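Long-range contacts in arginyl-trna synthetase (Thermus thermophilus, PDB 1IQ0), which probably catalyses the ATP-dependent joining of L-arginine to tRNA(Arg), with release of AMP and diphosphate, as a class I aminoacyl-tRNA synthetase: residues Y234-W239 against L319-Y324; E108-N113 against V145-D150; E240-R245 against R333-E338; A222-M227 against N326-G331. One frame throughout, in Å; residues are numbered along the deposited sequence.

Contact 1. Residues Y234-W239 against L319-Y324; sequences YDLLVW and LRFRPY
L237 places its CD2 methyl squarely over one face of the Y324 ring, 3.6 Å from the ring centroid and 6° off the normal, a CH-pi contact between strand 236-239 and the residue just after strand 320-323, in the Rossmann-like sheet of the class I catalytic domain. These strands are next-but-one neighbours: 333-335 runs between them, their axes come no closer than 8.9 Å, and no hydrogen bond joins the two segments. Y324 has CG anti to the backbone N (chi1 179°), which carries the ring across to L237 and brings its CE1 within 4.3 Å of CZ2 at the edge of the W239 indole. Further along, F321 takes the V238 CG2 methyl at its ring edge and sets CE2 3.6 Å from L237 O, and the other V238 methyl, CG1, meets L319 CD2 at 4.0 Å. Replacing Y324 by an alanine would probably open a gap beneath L237 CD2 and leave N217 without its hydroxyl partner. In the outer shell, helix 213-229 supplies R213, in a cation-pi contact with W239, and N217, whose ND2 bonds to Y324 OH.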
# COMPACT_ATOMS: atom_id res chain seq x y z
N TYR A 234 -4.81 -8.21 -8.49
CA TYR A 234 -6.23 -8.16 -8.12
C TYR A 234 -6.83 -9.55 -7.97
O TYR A 234 -6.51 -10.46 -8.74
CB TYR A 234 -7.05 -7.41 -9.18
CG TYR A 234 -6.56 -6.01 -9.47
CD1 TYR A 234 -5.58 -5.80 -10.43
CD2 TYR A 234 -7.07 -4.91 -8.78
CE1 TYR A 234 -5.10 -4.52 -10.70
CE2 TYR A 234 -6.59 -3.62 -9.03
CZ TYR A 234 -5.61 -3.44 -10.00
OH TYR A 234 -5.12 -2.18 -10.24
N ASP A 235 -7.70 -9.71 -6.98
CA ASP A 235 -8.37 -10.98 -6.77
C ASP A 235 -9.82 -10.92 -7.24
O ASP A 235 -10.32 -11.84 -7.88
CB ASP A 235 -8.36 -11.36 -5.29
CG ASP A 235 -6.96 -11.57 -4.76
OD1 ASP A 235 -6.48 -10.71 -3.99
OD2 ASP A 235 -6.34 -12.60 -5.11
N LEU A 236 -10.49 -9.81 -6.93
CA LEU A 236 -11.90 -9.67 -7.28
C LEU A 236 -12.26 -8.39 -8.01
O LEU A 236 -11.65 -7.34 -7.83
CB LEU A 236 -12.75 -9.73 -6.01
CG LEU A 236 -12.58 -10.90 -5.05
CD1 LEU A 236 -13.05 -10.49 -3.66
CD2 LEU A 236 -13.37 -12.10 -5.57
N LEU A 237 -13.30 -8.50 -8.82
CA LEU A 237 -13.85 -7.37 -9.55
C LEU A 237 -15.31 -7.37 -9.11
O LEU A 237 -15.93 -8.42 -9.07
CB LEU A 237 -13.79 -7.62 -11.06
CG LEU A 237 -12.83 -6.82 -11.95
CD1 LEU A 237 -11.44 -6.78 -11.37
CD2 LEU A 237 -12.84 -7.45 -13.33
N VAL A 238 -15.84 -6.21 -8.75
CA VAL A 238 -17.24 -6.12 -8.38
C VAL A 238 -17.84 -5.00 -9.22
O VAL A 238 -17.39 -3.86 -9.17
CB VAL A 238 -17.44 -5.80 -6.88
CG1 VAL A 238 -18.90 -5.48 -6.63
CG2 VAL A 238 -17.05 -7.02 -6.04
N TRP A 239 -18.86 -5.35 -10.00
CA TRP A 239 -19.54 -4.41 -10.87
C TRP A 239 -20.80 -3.81 -10.24
O TRP A 239 -21.60 -4.51 -9.61
CB TRP A 239 -19.92 -5.11 -12.20
CG TRP A 239 -18.73 -5.64 -12.98
CD1 TRP A 239 -17.82 -6.56 -12.56
CD2 TRP A 239 -18.31 -5.24 -14.29
NE1 TRP A 239 -16.86 -6.76 -13.52
CE2 TRP A 239 -17.13 -5.96 -14.59
CE3 TRP A 239 -18.81 -4.33 -15.25
CZ2 TRP A 239 -16.44 -5.80 -15.81
CZ3 TRP A 239 -18.12 -4.18 -16.46
CH2 TRP A 239 -16.95 -4.91 -16.72
N LEU A 319 -24.11 -11.12 -4.04
CA LEU A 319 -23.15 -11.11 -5.14
C LEU A 319 -22.69 -12.53 -5.50
O LEU A 319 -22.43 -13.36 -4.62
CB LEU A 319 -21.95 -10.24 -4.75
CG LEU A 319 -21.72 -8.86 -5.40
CD1 LEU A 319 -22.99 -8.31 -6.01
CD2 LEU A 319 -21.16 -7.89 -4.35
N ARG A 320 -22.58 -12.79 -6.80
CA ARG A 320 -22.14 -14.09 -7.33
C ARG A 320 -20.92 -13.87 -8.20
O ARG A 320 -20.82 -12.87 -8.91
CB ARG A 320 -23.26 -14.73 -8.16
CG ARG A 320 -24.44 -15.18 -7.35
CD ARG A 320 -25.57 -15.70 -8.21
NE ARG A 320 -26.66 -16.20 -7.38
CZ ARG A 320 -26.60 -17.33 -6.67
NH1 ARG A 320 -25.51 -18.08 -6.69
NH2 ARG A 320 -27.63 -17.68 -5.91
N PHE A 321 -19.99 -14.83 -8.17
CA PHE A 321 -18.75 -14.72 -8.91
C PHE A 321 -18.40 -15.88 -9.86
O PHE A 321 -18.88 -17.00 -9.70
CB PHE A 321 -17.59 -14.55 -7.92
CG PHE A 321 -17.66 -13.28 -7.13
CD1 PHE A 321 -18.56 -13.16 -6.08
CD2 PHE A 321 -16.88 -12.19 -7.48
CE1 PHE A 321 -18.68 -11.97 -5.39
CE2 PHE A 321 -16.99 -10.99 -6.80
CZ PHE A 321 -17.89 -10.87 -5.75
N ARG A 322 -17.54 -15.57 -10.83
CA ARG A 322 -17.07 -16.54 -11.82
C ARG A 322 -15.73 -16.03 -12.33
O ARG A 322 -15.32 -14.91 -12.01
CB ARG A 322 -18.07 -16.64 -12.98
CG ARG A 322 -18.21 -15.36 -13.78
CD ARG A 322 -19.35 -15.42 -14.81
NE ARG A 322 -19.10 -16.40 -15.86
CZ ARG A 322 -19.64 -17.61 -15.91
NH1 ARG A 322 -20.48 -18.00 -14.96
NH2 ARG A 322 -19.35 -18.43 -16.91
N PRO A 323 -15.01 -16.84 -13.13
CA PRO A 323 -13.71 -16.39 -13.65
C PRO A 323 -13.87 -15.21 -14.61
O PRO A 323 -14.81 -15.16 -15.40
CB PRO A 323 -13.18 -17.64 -14.37
CG PRO A 323 -13.82 -18.77 -13.62
CD PRO A 323 -15.24 -18.26 -13.43
N TYR A 324 -12.95 -14.25 -14.53
CA TYR A 324 -13.00 -13.09 -15.40
C TYR A 324 -12.05 -13.32 -16.56
O TYR A 324 -10.84 -13.46 -16.36
CB TYR A 324 -12.59 -11.83 -14.65
CG TYR A 324 -12.60 -10.58 -15.52
CD1 TYR A 324 -13.78 -10.12 -16.09
CD2 TYR A 324 -11.42 -9.88 -15.77
CE1 TYR A 324 -13.80 -8.97 -16.88
CE2 TYR A 324 -11.42 -8.74 -16.56
CZ TYR A 324 -12.61 -8.29 -17.12
OH TYR A 324 -12.62 -7.15 -17.90

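Contact 2. Residues E108-N113 against V145-D150; sequences EHTSVN and VLNYID
E108 and L146 form a parallel beta bridge, CA to CA 4.7 Å, beyond which the chain at 109-113 leaves the ladder as a loop still heading roughly along strand 145-149. The bridge is light: H109 N gives a weak bond to L146 O at 3.3 Å, and E108 CA adds a CA-H...O contact to that oxygen. Two residues on, the bond to the strand comes from a side chain: S111 OG, beside its own backbone N (chi1 -58°), accepts from Y148 N at 2.9 Å, while S111 CB sits at the edge of the Y148 ring. The extended E108 lies alongside Y148, pointing the same way, its OE2 salt-bridged to K312; Y148 OH bonds to E240. On H109, NE2 packs against V145 CG1 at 3.5 Å, and ND1 is paired in the ring plane with T110 OG1 at 2.8 Å, which fixes the imidazole's rotation; T110 OG1 also bonds to Y234 OH. One water donates to Y148 O, accepts from D150 N and reaches V112 O weakly; another donates to D150 OD2 and only weakly to N113 OD1. V112 and N113 begin the predicted 'HIGH' region, a class I signature associated with ATP binding. Helix 120-138 packs on H109, T110 and V145, helix 213-229 on T110, V112 and I149, while strands 348-354 and 236-239 flank the bridged pair.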
# COMPACT_ATOMS: atom_id res chain seq x y z
N GLU A 108 -9.41 -2.41 -1.10
CA GLU A 108 -9.99 -1.93 -2.35
C GLU A 108 -9.16 -0.76 -2.86
O GLU A 108 -8.91 0.21 -2.13
CB GLU A 108 -11.44 -1.45 -2.18
CG GLU A 108 -11.97 -0.81 -3.48
CD GLU A 108 -13.35 -0.17 -3.33
OE1 GLU A 108 -13.55 0.92 -3.91
OE2 GLU A 108 -14.23 -0.74 -2.67
N HIS A 109 -8.72 -0.85 -4.10
CA HIS A 109 -7.94 0.23 -4.69
C HIS A 109 -8.15 0.24 -6.20
O HIS A 109 -8.77 -0.69 -6.74
CB HIS A 109 -6.46 0.11 -4.30
CG HIS A 109 -5.74 -1.07 -4.87
ND1 HIS A 109 -5.49 -1.21 -6.22
CD2 HIS A 109 -5.12 -2.11 -4.27
CE1 HIS A 109 -4.74 -2.27 -6.42
NE2 HIS A 109 -4.50 -2.84 -5.25
N THR A 110 -7.66 1.29 -6.85
CA THR A 110 -7.81 1.50 -8.29
C THR A 110 -9.26 1.97 -8.45
O THR A 110 -9.56 3.14 -8.23
CB THR A 110 -7.53 0.21 -9.10
OG1 THR A 110 -6.25 -0.31 -8.72
CG2 THR A 110 -7.50 0.53 -10.60
N SER A 111 -10.17 1.06 -8.82
CA SER A 111 -11.58 1.42 -8.94
C SER A 111 -11.84 2.73 -9.66
O SER A 111 -12.48 3.62 -9.11
CB SER A 111 -12.22 1.51 -7.55
OG SER A 111 -12.10 0.29 -6.85
N VAL A 112 -11.35 2.87 -10.88
CA VAL A 112 -11.54 4.11 -11.62
C VAL A 112 -12.73 3.98 -12.56
O VAL A 112 -13.12 2.87 -12.92
CB VAL A 112 -10.29 4.46 -12.47
CG1 VAL A 112 -9.07 4.58 -11.56
CG2 VAL A 112 -10.06 3.40 -13.52
N ASN A 113 -13.30 5.12 -12.95
CA ASN A 113 -14.41 5.08 -13.88
C ASN A 113 -13.91 4.38 -15.14
O ASN A 113 -12.86 4.73 -15.67
CB ASN A 113 -14.89 6.50 -14.20
CG ASN A 113 -15.71 7.10 -13.08
OD1 ASN A 113 -16.57 6.44 -12.52
ND2 ASN A 113 -15.46 8.37 -12.76
N VAL A 145 -7.63 -8.44 -2.73
CA VAL A 145 -7.69 -7.13 -3.38
C VAL A 145 -8.92 -7.04 -4.28
O VAL A 145 -9.13 -7.86 -5.17
CB VAL A 145 -6.40 -6.89 -4.20
CG1 VAL A 145 -6.54 -5.63 -5.06
CG2 VAL A 145 -5.21 -6.74 -3.26
N LEU A 146 -9.74 -6.03 -4.04
CA LEU A 146 -10.95 -5.83 -4.81
C LEU A 146 -10.87 -4.56 -5.65
O LEU A 146 -10.37 -3.54 -5.18
CB LEU A 146 -12.16 -5.75 -3.87
CG LEU A 146 -13.56 -5.52 -4.44
CD1 LEU A 146 -14.59 -5.95 -3.41
CD2 LEU A 146 -13.76 -4.04 -4.81
N ASN A 147 -11.36 -4.64 -6.88
CA ASN A 147 -11.38 -3.49 -7.78
C ASN A 147 -12.86 -3.26 -8.13
O ASN A 147 -13.50 -4.10 -8.76
CB ASN A 147 -10.56 -3.78 -9.04
CG ASN A 147 -10.41 -2.56 -9.94
OD1 ASN A 147 -9.65 -2.59 -10.92
ND2 ASN A 147 -11.13 -1.49 -9.63
N TYR A 148 -13.41 -2.12 -7.70
CA TYR A 148 -14.81 -1.78 -7.93
C TYR A 148 -15.00 -1.13 -9.29
O TYR A 148 -14.36 -0.14 -9.61
CB TYR A 148 -15.31 -0.82 -6.83
CG TYR A 148 -16.63 -0.15 -7.14
CD1 TYR A 148 -17.81 -0.89 -7.23
CD2 TYR A 148 -16.70 1.23 -7.36
CE1 TYR A 148 -19.03 -0.29 -7.54
CE2 TYR A 148 -17.91 1.85 -7.66
CZ TYR A 148 -19.08 1.09 -7.75
OH TYR A 148 -20.28 1.69 -8.03
N ILE A 149 -15.90 -1.70 -10.09
CA ILE A 149 -16.16 -1.20 -11.44
C ILE A 149 -17.54 -0.52 -11.53
O ILE A 149 -18.57 -1.19 -11.49
CB ILE A 149 -16.09 -2.36 -12.48
CG1 ILE A 149 -14.86 -3.24 -12.22
CG2 ILE A 149 -16.05 -1.80 -13.90
CD1 ILE A 149 -13.51 -2.51 -12.36
N ASP A 150 -17.54 0.80 -11.63
CA ASP A 150 -18.79 1.56 -11.72
C ASP A 150 -19.26 1.55 -13.18
O ASP A 150 -19.12 2.54 -13.90
CB ASP A 150 -18.57 3.00 -11.23
CG ASP A 150 -19.87 3.79 -11.09
OD1 ASP A 150 -20.93 3.27 -11.48
OD2 ASP A 150 -19.85 4.94 -10.59
O HOH W 1 -15.02 2.21 -10.94
O HOH W 2 -18.74 5.33 -14.77
O HOH W 3 -17.73 6.19 -9.37

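Contact 3. Residues E240-R245 against R333-E338; sequences ESDIVR and RTSAPE
S335 turns OG between its backbone N and carbonyl carbon (chi1 57°), and D242 swings its carboxylate to the side of its own backbone N, so that hydroxyl and carboxylate meet at the start of helix 240-245, where the Rossmann-like sheet passes from strand 236-239 into a helix. S335 OG donates to D242 OD1 at 2.6 Å, approaching on the anti side and 19° out of the carboxylate plane. That hydroxyl is also bonded to the backbone N of W239, the N-cap residue, so a single serine of strand 333-335 ties both the cap and the first turn of the helix to the sheet. D242 is shared as well: OD1 has a salt bridge to R213, whereas OD2 offers its anti lone pair to R245 NH1 at 2.5 Å, one turn further along the helix. With two arginines beside it, the carboxylate is likely to stay ionised although buried. R245, its chain bent at chi3 (-40°), holds the guanidinium nearly coplanar with that bond and lays one face against P337, whose CG is 3.7 Å from NH2. Over the opposite face, toward the rim, sits S241 O, 3.6 Å above the guanidinium plane.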
# COMPACT_ATOMS: atom_id res chain seq x y z
N GLU A 240 -20.97 -2.50 -10.41
CA GLU A 240 -22.13 -1.81 -9.87
C GLU A 240 -23.43 -2.48 -10.33
O GLU A 240 -24.36 -2.65 -9.52
CB GLU A 240 -22.10 -0.34 -10.32
CG GLU A 240 -23.30 0.49 -9.86
CD GLU A 240 -23.44 0.53 -8.34
OE1 GLU A 240 -22.42 0.56 -7.63
OE2 GLU A 240 -24.59 0.56 -7.85
N SER A 241 -23.53 -2.85 -11.60
CA SER A 241 -24.75 -3.50 -12.09
C SER A 241 -25.03 -4.82 -11.36
O SER A 241 -26.19 -5.19 -11.19
CB SER A 241 -24.69 -3.74 -13.61
OG SER A 241 -23.57 -4.51 -13.99
N ASP A 242 -23.99 -5.52 -10.93
CA ASP A 242 -24.19 -6.77 -10.18
C ASP A 242 -24.62 -6.41 -8.75
O ASP A 242 -25.39 -7.14 -8.12
CB ASP A 242 -22.91 -7.61 -10.15
CG ASP A 242 -22.60 -8.23 -11.50
OD1 ASP A 242 -21.41 -8.29 -11.88
OD2 ASP A 242 -23.56 -8.66 -12.18
N ILE A 243 -24.11 -5.29 -8.23
CA ILE A 243 -24.48 -4.85 -6.89
C ILE A 243 -25.98 -4.53 -6.87
O ILE A 243 -26.68 -4.79 -5.89
CB ILE A 243 -23.66 -3.60 -6.46
CG1 ILE A 243 -22.25 -4.03 -6.04
CG2 ILE A 243 -24.37 -2.86 -5.32
CD1 ILE A 243 -21.34 -2.87 -5.57
N VAL A 244 -26.47 -3.96 -7.97
CA VAL A 244 -27.89 -3.63 -8.09
C VAL A 244 -28.73 -4.91 -8.15
O VAL A 244 -29.73 -5.03 -7.43
CB VAL A 244 -28.16 -2.77 -9.36
CG1 VAL A 244 -29.68 -2.63 -9.62
CG2 VAL A 244 -27.54 -1.37 -9.18
N ARG A 245 -28.32 -5.86 -8.98
CA ARG A 245 -29.05 -7.13 -9.10
C ARG A 245 -29.08 -7.88 -7.77
O ARG A 245 -30.08 -8.54 -7.45
CB ARG A 245 -28.40 -8.02 -10.17
CG ARG A 245 -29.25 -9.25 -10.56
CD ARG A 245 -28.60 -10.15 -11.62
NE ARG A 245 -27.92 -9.37 -12.66
CZ ARG A 245 -26.65 -8.96 -12.58
NH1 ARG A 245 -25.92 -9.27 -11.51
NH2 ARG A 245 -26.12 -8.23 -13.55
N ARG A 333 -11.33 -13.08 -10.37
CA ARG A 333 -12.75 -13.43 -10.40
C ARG A 333 -13.60 -12.16 -10.40
O ARG A 333 -13.27 -11.17 -9.76
CB ARG A 333 -13.12 -14.32 -9.20
CG ARG A 333 -12.69 -15.79 -9.30
CD ARG A 333 -12.99 -16.56 -8.00
NE ARG A 333 -14.41 -16.86 -7.78
CZ ARG A 333 -15.10 -16.54 -6.68
NH1 ARG A 333 -14.52 -15.87 -5.68
NH2 ARG A 333 -16.37 -16.90 -6.56
N THR A 334 -14.72 -12.21 -11.13
CA THR A 334 -15.60 -11.05 -11.23
C THR A 334 -17.02 -11.37 -10.79
O THR A 334 -17.47 -12.51 -10.88
CB THR A 334 -15.68 -10.55 -12.70
OG1 THR A 334 -16.54 -9.40 -12.78
CG2 THR A 334 -16.26 -11.64 -13.60
N SER A 335 -17.72 -10.36 -10.29
CA SER A 335 -19.12 -10.55 -9.95
C SER A 335 -19.78 -10.70 -11.32
O SER A 335 -19.25 -10.19 -12.32
CB SER A 335 -19.69 -9.32 -9.24
OG SER A 335 -19.53 -8.16 -10.04
N ALA A 336 -20.91 -11.39 -11.37
CA ALA A 336 -21.62 -11.60 -12.63
C ALA A 336 -23.05 -12.07 -12.37
O ALA A 336 -23.41 -12.42 -11.25
CB ALA A 336 -20.87 -12.64 -13.48
N PRO A 337 -23.89 -12.08 -13.41
CA PRO A 337 -25.28 -12.52 -13.22
C PRO A 337 -25.30 -13.95 -12.69
O PRO A 337 -26.10 -14.30 -11.82
CB PRO A 337 -25.86 -12.43 -14.63
CG PRO A 337 -25.08 -11.31 -15.25
CD PRO A 337 -23.67 -11.62 -14.79
N GLU A 338 -24.41 -14.77 -13.22
CA GLU A 338 -24.33 -16.17 -12.84
C GLU A 338 -22.97 -16.50 -12.22
O GLU A 338 -21.95 -15.98 -12.66
CB GLU A 338 -24.55 -17.06 -14.07
CG GLU A 338 -25.64 -18.10 -13.92
CD GLU A 338 -27.02 -17.49 -13.79
OE1 GLU A 338 -27.42 -16.73 -14.69
OE2 GLU A 338 -27.70 -17.78 -12.78

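Contact 4. Residues A222-M227 against N326-G331; sequences AQMATM and NPYYPG
Y328 presents one ring face to A225 and to the carbonyl of M224, with P327 CG against the opposite face, 3.4 Å above the plane; the Y329 ring takes M224 CG at its edge. A225 CA makes a CH-pi contact with Y328, 4.0 Å from the centroid, and A225 CB touches the hydroxyl. M224 runs between the two rings: CG meets Y328 CD1 as well as the Y329 edge, and the sulfur lies beside that edge, 5.2 Å from the Y329 centroid, a Met-aromatic contact. The loop offering these rings, between strands 320-323 and 333-335 of the catalytic domain, is wound about N326, whose CG stands between its backbone N and carbonyl carbon (chi1 78°), turning OD1 onto the following amides. Y328 N bonds to N326 OD1 at 2.8 Å from above the carbonyl plane, an Asx turn; Y329 N, at 2.6 Å, nearly straight (174°) and on an in-plane lone pair, extends it to an Asx motif. ND2 donates to Y329 O and Y324 O. With an alanine at N326, the Y328 and Y329 amides would lose their shared acceptor and both rings would probably sit less firmly against helix 213-229. Y329 OH bonds to A232 O.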
# COMPACT_ATOMS: atom_id res chain seq x y z
N ALA A 222 -8.67 -2.66 -21.53
CA ALA A 222 -7.54 -1.83 -21.92
C ALA A 222 -6.96 -1.10 -20.70
O ALA A 222 -5.75 -0.91 -20.61
CB ALA A 222 -7.95 -0.82 -23.00
N GLN A 223 -7.82 -0.70 -19.77
CA GLN A 223 -7.33 -0.03 -18.57
C GLN A 223 -6.52 -1.04 -17.78
O GLN A 223 -5.53 -0.71 -17.14
CB GLN A 223 -8.48 0.44 -17.68
CG GLN A 223 -9.36 1.52 -18.25
CD GLN A 223 -10.47 1.87 -17.28
OE1 GLN A 223 -11.15 0.98 -16.78
NE2 GLN A 223 -10.64 3.15 -16.99
N MET A 224 -6.98 -2.29 -17.81
CA MET A 224 -6.32 -3.37 -17.08
C MET A 224 -4.91 -3.64 -17.57
O MET A 224 -4.08 -4.16 -16.81
CB MET A 224 -7.17 -4.64 -17.14
CG MET A 224 -6.75 -5.70 -16.12
SD MET A 224 -8.08 -6.91 -15.82
CE MET A 224 -9.39 -5.82 -15.28
N ALA A 225 -4.62 -3.31 -18.83
CA ALA A 225 -3.28 -3.52 -19.36
C ALA A 225 -2.33 -2.57 -18.61
O ALA A 225 -1.18 -2.91 -18.34
CB ALA A 225 -3.25 -3.23 -20.86
N THR A 226 -2.83 -1.38 -18.29
CA THR A 226 -2.05 -0.39 -17.56
C THR A 226 -1.84 -0.85 -16.11
O THR A 226 -0.74 -0.73 -15.55
CB THR A 226 -2.77 0.97 -17.56
OG1 THR A 226 -3.08 1.35 -18.90
CG2 THR A 226 -1.90 2.05 -16.93
N MET A 227 -2.90 -1.39 -15.50
CA MET A 227 -2.83 -1.88 -14.12
C MET A 227 -1.76 -2.97 -14.05
O MET A 227 -0.96 -3.01 -13.13
CB MET A 227 -4.18 -2.46 -13.70
CG MET A 227 -5.30 -1.43 -13.59
SD MET A 227 -6.92 -2.22 -13.40
CE MET A 227 -8.01 -0.93 -14.11
N ASN A 326 -9.62 -12.51 -19.17
CA ASN A 326 -8.67 -11.42 -19.39
C ASN A 326 -7.30 -12.05 -19.60
O ASN A 326 -7.03 -13.15 -19.13
CB ASN A 326 -8.64 -10.49 -18.19
CG ASN A 326 -7.82 -11.05 -17.04
OD1 ASN A 326 -6.66 -10.69 -16.87
ND2 ASN A 326 -8.41 -11.94 -16.26
N PRO A 327 -6.40 -11.35 -20.31
CA PRO A 327 -5.07 -11.90 -20.55
C PRO A 327 -4.00 -11.57 -19.52
O PRO A 327 -2.84 -11.94 -19.70
CB PRO A 327 -4.72 -11.33 -21.92
CG PRO A 327 -5.29 -9.94 -21.82
CD PRO A 327 -6.66 -10.19 -21.19
N TYR A 328 -4.37 -10.90 -18.44
CA TYR A 328 -3.37 -10.51 -17.44
C TYR A 328 -3.38 -11.28 -16.13
O TYR A 328 -2.31 -11.63 -15.61
CB TYR A 328 -3.50 -9.01 -17.14
CG TYR A 328 -3.74 -8.17 -18.38
CD1 TYR A 328 -5.02 -7.78 -18.74
CD2 TYR A 328 -2.68 -7.81 -19.21
CE1 TYR A 328 -5.25 -7.05 -19.90
CE2 TYR A 328 -2.90 -7.07 -20.38
CZ TYR A 328 -4.19 -6.70 -20.72
OH TYR A 328 -4.42 -5.99 -21.87
N TYR A 329 -4.56 -11.56 -15.60
CA TYR A 329 -4.65 -12.28 -14.34
C TYR A 329 -5.46 -13.56 -14.44
O TYR A 329 -6.69 -13.53 -14.49
CB TYR A 329 -5.27 -11.38 -13.28
CG TYR A 329 -4.64 -10.02 -13.21
CD1 TYR A 329 -5.16 -8.95 -13.94
CD2 TYR A 329 -3.52 -9.78 -12.40
CE1 TYR A 329 -4.60 -7.68 -13.86
CE2 TYR A 329 -2.95 -8.52 -12.32
CZ TYR A 329 -3.49 -7.47 -13.05
OH TYR A 329 -2.96 -6.21 -12.94
N PRO A 330 -4.77 -14.71 -14.46
CA PRO A 330 -5.41 -16.03 -14.56
C PRO A 330 -6.41 -16.32 -13.44
O PRO A 330 -7.46 -16.92 -13.68
CB PRO A 330 -4.22 -16.99 -14.52
CG PRO A 330 -3.10 -16.16 -15.13
CD PRO A 330 -3.30 -14.83 -14.46
N GLY A 331 -6.09 -15.89 -12.22
CA GLY A 331 -6.98 -16.16 -11.10
C GLY A 331 -7.99 -15.09 -10.73
O GLY A 331 -8.67 -15.22 -9.72

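Overall arrangement
Contact 2 comes first and closes a short loop, joining 108-113 to 145-150 around helix 120-138 before any other contact opens. The remaining three interleave. Contact 4 opens on helix 213-229, contact 1 on the strand that follows and contact 3 on the next helix; they close in the order 1, 4, 3. Contact 1 therefore lies wholly within the span of contact 4, while contact 3 crosses both. Contacts 1, 2 and 3 reach the same mixed sheet, V238 O probably accepting from I149 N, and L237 N bonding to R333 O, whereas contact 4 ties helix 213-229 to the turn beyond 320-323. N113 O meets Q223 NE2, connecting contacts 2 and 4.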